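Long-range contact in beta-glucanase (Bacteroides thetaiotaomicron, PDB 6EUG), which probably hydrolyses beta-1,3-galactosidic bonds of arabinogalactan through its family 43 glycoside hydrolase domain, the part present here: residues Y274-S279 / R290-D295. Numbering follows the deposited sequence.
Sequences YWMITS and RLLTAD
The indole of Trp275 carries the hydroxyl of Thr293 over one face, offset toward the rim of the six-membered ring, with OG1 3.6 Å from CZ3. Leu291 approaches the same ring obliquely, its CD1 4.0 Å from CE3, and the ring of Phe268 meets the indole from the neighbouring strand 265-270. At the Tyr274 ring, Ala294 O sits in plane at the edge, 3.6 Å from CD1, while the phenol hydroxyl reaches Asp220 and Lys269. The guanidinium of Arg290 has the carbonyl carbon of Ser279 over one face; a bend at chi2 (93°) turns the chain along the partner strand, and NH1 bonds to Asn262 and Gly260. The Thr278 side chain crosses that of Arg290 at about a right angle, OG1 lying 3.5 Å from Arg290 CB, and also bonds to Asn262, so one amide oxygen ties both strands together. Thr293 OG1, anti to the backbone N (chi1 -170°), donates to Tyr274 O at 2.9 Å, approaching nearly along the C=O axis. That oxygen also accepts from Ala294 N, whose approach is tilted 31° from the carbonyl plane. Met276 and Leu292 exchange a reciprocal backbone pair, the shorter bond being Leu292 N to Met276 O at 2.7 Å. Met276 CE touches Leu292 CD1, which also lies 4.0 Å from Thr278 CG2. On the opposite face, Leu291 CD1 packs on Ile277 CG1; Leu291 touches Pro363 and Ile277 touches Ile365, both of strand 363-366. The side chain of Ser279, whose OG is hydrogen-bonded to Gln320 of the sugar pocket, lies about 6 Å from the bound glucoimidazole. The two strands form an antiparallel beta hairpin, the central pair of a four-stranded blade in the five-bladed beta-propeller characteristic of family 43, with one end beside the ligand pocket.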
ATOM      1  N   TYR A 274     -11.392  -1.978  12.697  1.00 13.48           N
ATOM      2  CA  TYR A 274     -10.340  -1.829  11.669  1.00 13.94           C
ATOM      3  C   TYR A 274      -8.997  -2.359  12.203  1.00 13.89           C
ATOM      4  O   TYR A 274      -8.582  -2.062  13.358  1.00 15.66           O
ATOM      5  CB  TYR A 274     -10.215  -0.364  11.229  1.00 14.23           C
ATOM      6  CG  TYR A 274     -11.479   0.199  10.617  1.00 14.23           C
ATOM      7  CD1 TYR A 274     -12.484   0.721  11.438  1.00 15.17           C
ATOM      8  CD2 TYR A 274     -11.720   0.140   9.245  1.00 16.24           C
ATOM      9  CE1 TYR A 274     -13.648   1.228  10.917  1.00 16.88           C
ATOM     10  CE2 TYR A 274     -12.907   0.644   8.714  1.00 19.69           C
ATOM     11  CZ  TYR A 274     -13.878   1.163   9.563  1.00 18.24           C
ATOM     12  OH  TYR A 274     -15.120   1.653   9.125  1.00 19.27           O
ATOM     13  N   TRP A 275      -8.302  -3.105  11.344  1.00 13.64           N
ATOM     14  CA  TRP A 275      -6.998  -3.712  11.663  1.00 12.32           C
ATOM     15  C   TRP A 275      -6.025  -3.403  10.525  1.00 14.77           C
ATOM     16  O   TRP A 275      -6.298  -3.729   9.336  1.00 17.36           O
ATOM     17  CB  TRP A 275      -7.102  -5.243  11.804  1.00 13.44           C
ATOM     18  CG  TRP A 275      -7.994  -5.731  12.927  1.00 15.17           C
ATOM     19  CD1 TRP A 275      -9.259  -6.270  12.789  1.00 16.72           C
ATOM     20  CD2 TRP A 275      -7.724  -5.723  14.343  1.00 16.57           C
ATOM     21  NE1 TRP A 275      -9.796  -6.577  14.025  1.00 17.27           N
ATOM     22  CE2 TRP A 275      -8.882  -6.266  14.993  1.00 16.80           C
ATOM     23  CE3 TRP A 275      -6.638  -5.320  15.126  1.00 16.74           C
ATOM     24  CZ2 TRP A 275      -8.955  -6.433  16.372  1.00 18.87           C
ATOM     25  CZ3 TRP A 275      -6.721  -5.472  16.524  1.00 16.30           C
ATOM     26  CH2 TRP A 275      -7.878  -6.032  17.122  1.00 18.42           C
ATOM     27  N   MET A 276      -4.878  -2.827  10.856  1.00 14.90           N
ATOM     28  CA  MET A 276      -3.856  -2.520   9.841  1.00 13.87           C
ATOM     29  C   MET A 276      -2.497  -3.109  10.260  1.00 13.61           C
ATOM     30  O   MET A 276      -2.083  -2.991  11.424  1.00 15.78           O
ATOM     31  CB  MET A 276      -3.748  -0.995   9.659  1.00 16.24           C
ATOM     32  CG  MET A 276      -2.790  -0.535   8.580  1.00 16.03           C
ATOM     33  SD  MET A 276      -3.150   1.081   7.850  1.00 21.60           S
ATOM     34  CE  MET A 276      -3.439   2.188   9.236  1.00 21.79           C
ATOM     35  N   ILE A 277      -1.817  -3.727   9.302  1.00 13.76           N
ATOM     36  CA  ILE A 277      -0.452  -4.265   9.493  1.00 10.63           C
ATOM     37  C   ILE A 277       0.501  -3.422   8.666  1.00 13.65           C
ATOM     38  O   ILE A 277       0.238  -3.151   7.485  1.00 14.94           O
ATOM     39  CB  ILE A 277      -0.325  -5.786   9.169  1.00 11.12           C
ATOM     40  CG1 ILE A 277      -1.235  -6.590  10.110  1.00 14.45           C
ATOM     41  CG2 ILE A 277       1.134  -6.252   9.229  1.00 14.38           C
ATOM     42  CD1 ILE A 277      -1.319  -8.086   9.839  1.00 14.35           C
ATOM     43  N   THR A 278       1.616  -3.054   9.301  1.00 13.73           N
ATOM     44  CA  THR A 278       2.673  -2.277   8.672  1.00 13.26           C
ATOM     45  C   THR A 278       4.047  -2.864   8.959  1.00 14.73           C
ATOM     46  O   THR A 278       4.200  -3.703   9.871  1.00 16.65           O
ATOM     47  CB  THR A 278       2.613  -0.813   9.154  1.00 13.68           C
ATOM     48  OG1 THR A 278       2.740  -0.774  10.582  1.00 14.09           O
ATOM     49  CG2 THR A 278       1.287  -0.169   8.798  1.00 15.24           C
ATOM     50  N   SER A 279       5.048  -2.425   8.179  1.00 15.00           N
ATOM     51  CA  SER A 279       6.461  -2.676   8.488  1.00 16.16           C
ATOM     52  C   SER A 279       7.090  -1.398   9.045  1.00 15.86           C
ATOM     53  O   SER A 279       6.513  -0.323   8.961  1.00 13.04           O
ATOM     54  CB  SER A 279       7.254  -3.098   7.204  1.00 14.65           C
ATOM     55  OG  SER A 279       7.430  -2.004   6.318  1.00 14.39           O
ATOM     56  N   ARG A 290       4.178  -4.359  12.694  1.00 14.67           N
ATOM     57  CA  ARG A 290       3.343  -3.689  13.685  1.00 14.32           C
ATOM     58  C   ARG A 290       1.865  -4.000  13.365  1.00 13.16           C
ATOM     59  O   ARG A 290       1.489  -4.165  12.163  1.00 14.20           O
ATOM     60  CB  ARG A 290       3.554  -2.155  13.651  1.00 15.32           C
ATOM     61  CG  ARG A 290       5.016  -1.688  13.842  1.00 16.87           C
ATOM     62  CD  ARG A 290       5.807  -1.488  12.566  1.00 17.30           C
ATOM     63  NE  ARG A 290       7.149  -1.013  12.891  1.00 20.05           N
ATOM     64  CZ  ARG A 290       7.557   0.252  12.948  1.00 18.53           C
ATOM     65  NH1 ARG A 290       6.748   1.273  12.673  1.00 19.72           N
ATOM     66  NH2 ARG A 290       8.814   0.488  13.293  1.00 21.28           N
ATOM     67  N   LEU A 291       1.049  -4.062  14.419  1.00 13.81           N
ATOM     68  CA  LEU A 291      -0.421  -4.129  14.314  1.00 15.62           C
ATOM     69  C   LEU A 291      -1.044  -2.835  14.840  1.00 15.00           C
ATOM     70  O   LEU A 291      -0.744  -2.421  15.959  1.00 15.37           O
ATOM     71  CB  LEU A 291      -0.979  -5.322  15.089  1.00 15.38           C
ATOM     72  CG  LEU A 291      -2.484  -5.556  15.053  1.00 15.83           C
ATOM     73  CD1 LEU A 291      -2.924  -5.818  13.607  1.00 15.27           C
ATOM     74  CD2 LEU A 291      -2.895  -6.709  15.955  1.00 17.60           C
ATOM     75  N   LEU A 292      -1.905  -2.211  14.027  1.00 14.50           N
ATOM     76  CA  LEU A 292      -2.591  -0.974  14.391  1.00 15.62           C
ATOM     77  C   LEU A 292      -4.109  -1.200  14.357  1.00 16.21           C
ATOM     78  O   LEU A 292      -4.592  -1.970  13.520  1.00 16.86           O
ATOM     79  CB  LEU A 292      -2.193   0.166  13.490  1.00 14.86           C
ATOM     80  CG  LEU A 292      -0.694   0.258  13.056  1.00 14.53           C
ATOM     81  CD1 LEU A 292      -0.499   1.347  12.014  1.00 16.74           C
ATOM     82  CD2 LEU A 292       0.217   0.529  14.253  1.00 16.61           C
ATOM     83  N   THR A 293      -4.851  -0.543  15.246  1.00 14.51           N
ATOM     84  CA  THR A 293      -6.323  -0.713  15.296  1.00 14.84           C
ATOM     85  C   THR A 293      -7.084   0.579  15.619  1.00 15.31           C
ATOM     86  O   THR A 293      -6.560   1.479  16.342  1.00 14.81           O
ATOM     87  CB  THR A 293      -6.704  -1.859  16.264  1.00 14.00           C
ATOM     88  OG1 THR A 293      -8.098  -2.213  16.179  1.00 15.67           O
ATOM     89  CG2 THR A 293      -6.374  -1.483  17.721  1.00 15.50           C
ATOM     90  N   ALA A 294      -8.316   0.649  15.097  1.00 15.64           N
ATOM     91  CA  ALA A 294      -9.274   1.709  15.400  1.00 15.89           C
ATOM     92  C   ALA A 294     -10.718   1.206  15.335  1.00 15.11           C
ATOM     93  O   ALA A 294     -11.015   0.192  14.649  1.00 14.31           O
ATOM     94  CB  ALA A 294      -9.115   2.903  14.461  1.00 16.44           C
ATOM     95  N   ASP A 295     -11.609   1.920  16.019  1.00 17.03           N
ATOM     96  CA  ASP A 295     -13.070   1.663  15.913  1.00 17.43           C
ATOM     97  C   ASP A 295     -13.830   2.576  14.956  1.00 17.39           C
ATOM     98  O   ASP A 295     -15.073   2.488  14.870  1.00 17.32           O
ATOM     99  CB  ASP A 295     -13.737   1.655  17.315  1.00 18.06           C
ATOM    100  CG  ASP A 295     -13.228   0.503  18.220  1.00 19.45           C
ATOM    101  OD1 ASP A 295     -12.683  -0.492  17.730  1.00 21.81           O
ATOM    102  OD2 ASP A 295     -13.365   0.600  19.459  1.00 27.69           O
TER